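Local coordinates for protein trehalose-6-phosphate phosphatase (Candida albicans, PDB 5DXF) that belongs to glycosyltransferase family 20 of the GT-B clan, a fold in which two Rossmann-like domains face each other across a cleft, at residues P137-R142 with L188-S193; L297-D302 with D435-T440; T440-V445 with E505-N510. All coordinates share one frame; numbering follows the deposited sequence.

Interaction 1. Residues P137-R142 with L188-S193; sequences PVWLLR and LNKIKS
The indole of Trp-139 meets Lys-190 at its edge rather than over its ring system: NZ of Lys-190 lies near the ring plane, 4.1 Å from CD1 of Trp-139, so across this contact the lysine makes no cation-pi stack. One face carries Pro-137, whose CB sits 4.0 Å above the plane and is displaced toward the rim. The indole does form a cation-pi pair with a different lysine, Lys-121.

In the rest of the contact the methylenes of the lysine lie beside both a backbone carbonyl oxygen and a valine methyl. The chain of Lys-190 turns about its CB-CG bond (chi2 -71°) and runs extended from there to NZ, passing along the edge of the strand. CE of Lys-190 comes within 3.8 Å of the carbonyl O of Pro-137, with CD and CG at similar range, a plain CH...O proximity. The apolar partner is Val-138: its CG1, swung anti to its own backbone N (chi1 -151°), rests 3.8 Å from CE of Lys-190 and equally close to CG, crossing the lysine chain at a slant.

The contact joins strand 136-138, an outermost strand of the large mixed sheet, to the end of helix 173-194. Val-138 also touches Ala-186 and Tyr-187 of that helix and Trp-88 on the adjacent parallel strand 84-88, while Leu-188 and Ile-191 turn to helix 211-218.

Interaction 2. Residues L297-D302 with D435-T440; sequences LPIGID and DGMNTT
Pro-298 makes the first touch, its ring carbon CB lying 3.5 Å from the terminal methyl CE of Met-437. The methionine chain bends at chi2 (-59°), which brings the terminal methyl, and not the sulfur, to the proline. Val-466, from a loop, packs on the same proline.

At Ile-299 the approach is looser: CG2 of Ile-299 stands 4.2 Å from CG of Met-437, so the methionine spans two successive residues, the proline with its end and the isoleucine with its CG methylene. The far end of Ile-299 leads away from Met-437, and the residue also packs against Ala-67 and Trp-515. Its backbone N is held by OE1 of Gln-260.

Beyond Gly-300, Ile-301 turns back to the other segment and sets its CG2 methyl 3.6 Å from the CG2 methyl of Thr-439. This is a methyl-to-methyl meeting of two obliquely placed side chains. The chi1 of Ile-301 (50°) puts this CG2 anti to the carbonyl carbon and beside the backbone N, as the methyl that meets the threonine; the residue also packs on Leu-442 and Ile-446, further along helix 439-447.

Asp-302 closes the segment as the N-cap of helix 303-311, its OD1 accepting from the backbone N of Lys-305. Asn-438 plays the corresponding part for helix 439-447.

The loop ahead of helix 303-311 thus packs on the residues either side of the N-cap of helix 439-447, where the chain leaving strand 290-296 of the first domain passes the second, an interdomain junction characteristic of the two-domain GT-B fold.

Interaction 3. Residues T440-V445 with E505-N510; sequences TSLEFV and EKVLSN
Two helices draw together where the CA atoms of Leu-442 and Val-507 stand 6.4 Å apart. Val-507 points toward helix 439-447 and enters between two residues spaced three apart along it. A single methyl does the touching: CG2 of Val-507 lies 3.8 Å from CD2 of Leu-442 and 4.0 Å from CG1 of Val-445. The two partners flank that methyl from well-separated directions, and both cross the valine at a slant.

The torsions explain which branches meet. In Val-507, chi1 of 169° sets CG1 anti to the backbone N and turns CG2 to the side next to that N, where it faces Leu-442 and Val-445. In Val-445 the methyl that is reached is the one anti to N (chi1 171°).

Helix 439-447 connects the neighbouring parallel strands 428-430 and 455-458, making a beta-alpha-beta crossover of the second Rossmann-like domain, and helix 493-509 lies against it. All three touching residues are buried. Val-445 also packs on Leu-455 of the second strand and on Glu-500 and Leu-503, earlier in helix 493-509, so it belongs to both the helix-helix and the helix-sheet layer. Leu-467, in a loop, also packs on Val-507. Thr-463, a few residues before it, touches Leu-442 as well as the neighbouring Ser-441, whose OG is hydrogen-bonded to the carbonyl O of Asn-438.

Interactions 2 and 3 are neighbours, their centres about 9 Å apart; interaction 1 lies about 29 Å from the centre of interaction 2 and 36 Å from that of interaction 3. Along the chain they follow in series. Interaction 1 belongs to the outer edge of the large mixed sheet of the first domain, interaction 2 to the junction of the domains, about 6 Å from the centre of the chain, and interaction 3 to the second domain. Helix 439-447 connects the latter two, which share Thr-440. Asn-510 adds a weak hydrogen bond to Pro-298. Packing within the second domain therefore continues directly into the interdomain contact, whereas interaction 1 is separate.

Interaction 1. Residues P137-R142 with L188-S193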
# COMPACT_ATOMS: atom_id res chain seq x y z
N PRO A 137 -4.66 13.73 -17.30
CA PRO A 137 -3.28 13.32 -17.01
C PRO A 137 -2.26 14.45 -17.05
O PRO A 137 -2.63 15.59 -17.34
CB PRO A 137 -2.98 12.30 -18.12
CG PRO A 137 -3.92 12.62 -19.25
CD PRO A 137 -4.74 13.79 -18.84
N VAL A 138 -1.01 14.15 -16.72
CA VAL A 138 0.07 15.13 -16.77
C VAL A 138 1.24 14.52 -17.50
O VAL A 138 1.48 13.33 -17.39
CB VAL A 138 0.55 15.54 -15.38
CG1 VAL A 138 1.09 16.95 -15.42
CG2 VAL A 138 -0.56 15.42 -14.35
N TRP A 139 1.96 15.35 -18.26
CA TRP A 139 3.06 14.85 -19.06
C TRP A 139 4.37 15.55 -18.77
O TRP A 139 4.43 16.77 -18.76
CB TRP A 139 2.75 15.00 -20.54
CG TRP A 139 1.34 14.80 -20.85
CD1 TRP A 139 0.32 15.64 -20.56
CD2 TRP A 139 0.76 13.66 -21.48
NE1 TRP A 139 -0.87 15.10 -20.99
CE2 TRP A 139 -0.62 13.88 -21.56
CE3 TRP A 139 1.28 12.47 -22.00
CZ2 TRP A 139 -1.49 12.97 -22.13
CZ3 TRP A 139 0.41 11.57 -22.56
CH2 TRP A 139 -0.96 11.82 -22.62
N LEU A 140 5.41 14.76 -18.55
CA LEU A 140 6.76 15.26 -18.42
C LEU A 140 7.56 14.59 -19.51
O LEU A 140 7.50 13.39 -19.70
CB LEU A 140 7.34 14.93 -17.06
CG LEU A 140 6.70 15.58 -15.83
CD1 LEU A 140 5.35 16.20 -16.13
CD2 LEU A 140 6.57 14.57 -14.71
N LEU A 141 8.16 15.41 -20.36
CA LEU A 141 8.87 14.92 -21.54
C LEU A 141 10.14 14.12 -21.33
O LEU A 141 10.38 13.13 -22.00
CB LEU A 141 9.17 16.06 -22.50
CG LEU A 141 8.87 17.47 -22.01
CD1 LEU A 141 9.35 18.48 -23.04
CD2 LEU A 141 7.39 17.62 -21.77
N ARG A 142 10.96 14.58 -20.40
CA ARG A 142 12.40 14.37 -20.46
C ARG A 142 12.99 12.97 -20.34
O ARG A 142 12.46 12.08 -19.70
CB ARG A 142 13.15 15.30 -19.51
CG ARG A 142 14.66 15.21 -19.72
CD ARG A 142 15.48 15.70 -18.54
NE ARG A 142 16.88 15.91 -18.92
CZ ARG A 142 17.27 16.51 -20.04
NH1 ARG A 142 16.37 16.98 -20.89
NH2 ARG A 142 18.55 16.66 -20.31
N LEU A 188 -0.67 21.00 -10.04
CA LEU A 188 -1.44 22.24 -9.80
C LEU A 188 -1.97 22.86 -11.09
O LEU A 188 -3.15 23.20 -11.18
CB LEU A 188 -0.59 23.28 -9.07
CG LEU A 188 -1.13 24.73 -9.06
CD1 LEU A 188 -2.52 24.83 -8.43
CD2 LEU A 188 -0.17 25.69 -8.38
N ASN A 189 -1.08 23.03 -12.06
CA ASN A 189 -1.40 23.54 -13.40
C ASN A 189 -2.62 22.87 -14.02
O ASN A 189 -3.59 23.54 -14.38
CB ASN A 189 -0.18 23.37 -14.32
CG ASN A 189 -0.50 23.67 -15.78
OD1 ASN A 189 -1.01 22.82 -16.51
ND2 ASN A 189 -0.17 24.89 -16.21
N LYS A 190 -2.57 21.55 -14.13
CA LYS A 190 -3.71 20.80 -14.67
C LYS A 190 -4.99 20.96 -13.83
O LYS A 190 -6.07 21.21 -14.39
CB LYS A 190 -3.34 19.32 -14.79
CG LYS A 190 -2.07 19.06 -15.58
CD LYS A 190 -2.25 19.34 -17.07
CE LYS A 190 -1.00 18.96 -17.86
NZ LYS A 190 -1.16 19.24 -19.32
N ILE A 191 -4.83 20.90 -12.52
CA ILE A 191 -5.95 20.94 -11.60
C ILE A 191 -6.70 22.25 -11.76
O ILE A 191 -7.93 22.27 -11.83
CB ILE A 191 -5.43 20.89 -10.16
CG1 ILE A 191 -4.68 19.59 -9.91
CG2 ILE A 191 -6.56 21.09 -9.16
CD1 ILE A 191 -4.48 19.27 -8.45
N LYS A 192 -5.96 23.33 -11.86
CA LYS A 192 -6.54 24.66 -12.02
C LYS A 192 -7.11 24.78 -13.42
O LYS A 192 -8.11 25.46 -13.64
CB LYS A 192 -5.51 25.78 -11.77
CG LYS A 192 -6.07 27.18 -12.08
CD LYS A 192 -5.44 28.28 -11.24
CE LYS A 192 -6.42 29.42 -10.98
NZ LYS A 192 -6.39 30.49 -12.02
N SER A 193 -6.46 24.10 -14.37
CA SER A 193 -6.96 24.08 -15.74
C SER A 193 -8.39 23.56 -15.80
O SER A 193 -9.23 24.14 -16.49
CB SER A 193 -6.05 23.24 -16.63
OG SER A 193 -6.75 22.81 -17.79

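Interaction 2. Residues L297-D302 with D435-T440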
# COMPACT_ATOMS: atom_id res chain seq x y z
N LEU A 297 -7.54 6.97 9.64
CA LEU A 297 -8.56 6.27 8.86
C LEU A 297 -7.96 5.18 8.00
O LEU A 297 -7.77 5.37 6.80
CB LEU A 297 -9.32 7.27 7.99
CG LEU A 297 -10.71 6.81 7.56
CD1 LEU A 297 -11.61 6.62 8.75
CD2 LEU A 297 -11.33 7.79 6.58
N PRO A 298 -7.67 3.98 8.66
CA PRO A 298 -6.99 2.99 7.79
C PRO A 298 -7.82 2.58 6.59
O PRO A 298 -9.01 2.35 6.71
CB PRO A 298 -6.76 1.79 8.71
CG PRO A 298 -7.82 1.88 9.73
CD PRO A 298 -7.79 3.32 10.05
N ILE A 299 -7.18 2.49 5.43
CA ILE A 299 -7.85 2.10 4.20
C ILE A 299 -8.26 0.64 4.19
O ILE A 299 -7.60 -0.21 4.77
CB ILE A 299 -7.00 2.39 2.96
CG1 ILE A 299 -7.86 2.34 1.71
CG2 ILE A 299 -5.85 1.41 2.86
CD1 ILE A 299 -7.30 3.14 0.56
N GLY A 300 -9.36 0.35 3.51
CA GLY A 300 -9.85 -1.00 3.39
C GLY A 300 -9.83 -1.45 1.94
O GLY A 300 -9.59 -0.65 1.04
N ILE A 301 -10.05 -2.75 1.74
CA ILE A 301 -10.16 -3.35 0.42
C ILE A 301 -11.59 -3.35 -0.12
O ILE A 301 -12.53 -3.11 0.60
CB ILE A 301 -9.60 -4.78 0.40
CG1 ILE A 301 -10.16 -5.61 1.54
CG2 ILE A 301 -8.09 -4.75 0.53
CD1 ILE A 301 -9.49 -6.96 1.66
N ASP A 302 -11.73 -3.63 -1.41
CA ASP A 302 -13.04 -3.80 -2.00
C ASP A 302 -13.41 -5.23 -1.77
O ASP A 302 -13.11 -6.10 -2.56
CB ASP A 302 -12.97 -3.56 -3.49
CG ASP A 302 -14.31 -3.62 -4.14
OD1 ASP A 302 -15.19 -4.31 -3.59
OD2 ASP A 302 -14.49 -2.98 -5.17
N ASP A 435 5.15 -0.33 7.22
CA ASP A 435 4.28 0.06 6.11
C ASP A 435 3.02 0.78 6.58
O ASP A 435 2.70 0.77 7.77
CB ASP A 435 3.88 -1.17 5.27
CG ASP A 435 3.20 -2.26 6.09
OD1 ASP A 435 2.63 -1.97 7.17
OD2 ASP A 435 3.21 -3.42 5.64
N GLY A 436 2.33 1.42 5.64
CA GLY A 436 1.06 2.05 5.94
C GLY A 436 -0.01 1.00 6.15
O GLY A 436 -0.71 1.00 7.17
N MET A 437 -0.14 0.09 5.19
CA MET A 437 -1.13 -0.97 5.26
C MET A 437 -0.73 -2.19 4.43
O MET A 437 -0.18 -2.06 3.34
CB MET A 437 -2.50 -0.46 4.80
CG MET A 437 -3.42 -0.09 5.94
SD MET A 437 -3.72 -1.49 7.03
CE MET A 437 -4.28 -0.66 8.51
N ASN A 438 -1.03 -3.37 4.96
CA ASN A 438 -0.81 -4.61 4.23
C ASN A 438 -2.11 -5.15 3.65
O ASN A 438 -2.92 -5.76 4.35
CB ASN A 438 -0.17 -5.67 5.14
CG ASN A 438 0.38 -6.85 4.36
OD1 ASN A 438 -0.30 -7.86 4.19
ND2 ASN A 438 1.61 -6.72 3.87
N THR A 439 -2.32 -4.89 2.36
CA THR A 439 -3.52 -5.31 1.64
C THR A 439 -3.63 -6.84 1.57
O THR A 439 -4.72 -7.41 1.69
CB THR A 439 -3.52 -4.72 0.22
OG1 THR A 439 -3.54 -3.29 0.29
CG2 THR A 439 -4.73 -5.20 -0.57
N THR A 440 -2.48 -7.48 1.37
CA THR A 440 -2.40 -8.93 1.19
C THR A 440 -3.00 -9.71 2.36
O THR A 440 -3.64 -10.74 2.15
CB THR A 440 -0.93 -9.37 0.99
OG1 THR A 440 -0.38 -8.68 -0.15
CG2 THR A 440 -0.84 -10.87 0.76

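Interaction 3. Residues T440-V445 with E505-N510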
# COMPACT_ATOMS: atom_id res chain seq x y z
N THR A 440 -2.48 -7.48 1.37
CA THR A 440 -2.40 -8.93 1.19
C THR A 440 -3.00 -9.71 2.36
O THR A 440 -3.64 -10.74 2.15
CB THR A 440 -0.93 -9.37 0.99
OG1 THR A 440 -0.38 -8.68 -0.15
CG2 THR A 440 -0.84 -10.87 0.76
N SER A 441 -2.81 -9.21 3.58
CA SER A 441 -3.36 -9.87 4.76
C SER A 441 -4.89 -9.86 4.74
O SER A 441 -5.52 -10.89 4.98
CB SER A 441 -2.85 -9.19 6.03
OG SER A 441 -3.11 -7.80 6.01
N LEU A 442 -5.46 -8.70 4.45
CA LEU A 442 -6.91 -8.54 4.36
C LEU A 442 -7.49 -9.45 3.27
O LEU A 442 -8.45 -10.20 3.51
CB LEU A 442 -7.26 -7.08 4.09
CG LEU A 442 -6.63 -6.03 5.00
CD1 LEU A 442 -6.93 -4.62 4.49
CD2 LEU A 442 -7.11 -6.20 6.43
N GLU A 443 -6.91 -9.37 2.08
CA GLU A 443 -7.32 -10.23 0.97
C GLU A 443 -7.25 -11.71 1.34
O GLU A 443 -8.15 -12.48 1.00
CB GLU A 443 -6.45 -9.95 -0.26
CG GLU A 443 -6.97 -8.82 -1.14
CD GLU A 443 -5.89 -8.23 -2.03
OE1 GLU A 443 -6.24 -7.38 -2.89
OE2 GLU A 443 -4.71 -8.59 -1.86
N PHE A 444 -6.18 -12.09 2.04
CA PHE A 444 -6.01 -13.46 2.52
C PHE A 444 -7.14 -13.86 3.46
O PHE A 444 -7.70 -14.96 3.34
CB PHE A 444 -4.66 -13.61 3.22
CG PHE A 444 -4.52 -14.89 4.00
CD1 PHE A 444 -4.16 -16.07 3.36
CD2 PHE A 444 -4.74 -14.91 5.37
CE1 PHE A 444 -4.02 -17.25 4.08
CE2 PHE A 444 -4.60 -16.08 6.09
CZ PHE A 444 -4.24 -17.25 5.45
N VAL A 445 -7.47 -12.97 4.40
CA VAL A 445 -8.54 -13.24 5.35
C VAL A 445 -9.86 -13.46 4.62
O VAL A 445 -10.62 -14.37 4.96
CB VAL A 445 -8.69 -12.10 6.39
CG1 VAL A 445 -9.93 -12.30 7.22
CG2 VAL A 445 -7.46 -12.03 7.28
N GLU A 505 -15.07 -10.74 9.86
CA GLU A 505 -16.01 -9.64 10.09
C GLU A 505 -15.26 -8.35 10.43
O GLU A 505 -15.76 -7.25 10.16
CB GLU A 505 -17.02 -9.99 11.19
CG GLU A 505 -16.51 -10.86 12.31
CD GLU A 505 -17.47 -10.89 13.47
OE1 GLU A 505 -18.56 -11.49 13.34
OE2 GLU A 505 -17.13 -10.31 14.53
N LYS A 506 -14.06 -8.46 11.01
CA LYS A 506 -13.28 -7.26 11.29
C LYS A 506 -12.83 -6.57 10.00
O LYS A 506 -12.80 -5.34 9.92
CB LYS A 506 -12.06 -7.57 12.16
CG LYS A 506 -11.41 -6.32 12.74
CD LYS A 506 -12.42 -5.50 13.55
CE LYS A 506 -11.83 -4.18 14.03
NZ LYS A 506 -11.40 -3.31 12.90
N VAL A 507 -12.48 -7.37 9.00
CA VAL A 507 -12.11 -6.87 7.68
C VAL A 507 -13.33 -6.32 6.96
O VAL A 507 -13.27 -5.26 6.33
CB VAL A 507 -11.46 -7.98 6.81
CG1 VAL A 507 -11.33 -7.53 5.37
CG2 VAL A 507 -10.09 -8.34 7.37
N LEU A 508 -14.43 -7.05 7.07
CA LEU A 508 -15.68 -6.70 6.46
C LEU A 508 -16.21 -5.40 7.05
O LEU A 508 -17.00 -4.70 6.44
CB LEU A 508 -16.67 -7.84 6.60
CG LEU A 508 -16.70 -8.80 5.41
CD1 LEU A 508 -15.61 -9.85 5.51
CD2 LEU A 508 -18.06 -9.45 5.27
N SER A 509 -15.79 -5.11 8.27
CA SER A 509 -16.18 -3.88 8.95
C SER A 509 -15.73 -2.65 8.19
O SER A 509 -16.46 -1.68 8.10
CB SER A 509 -15.56 -3.85 10.34
OG SER A 509 -16.55 -4.01 11.32
N ASN A 510 -14.52 -2.67 7.66
CA ASN A 510 -14.07 -1.58 6.83
C ASN A 510 -13.91 -2.01 5.38
O ASN A 510 -12.97 -2.69 5.03
CB ASN A 510 -12.75 -1.04 7.38
CG ASN A 510 -12.34 0.27 6.75
OD1 ASN A 510 -13.14 1.17 6.55
ND2 ASN A 510 -11.06 0.39 6.43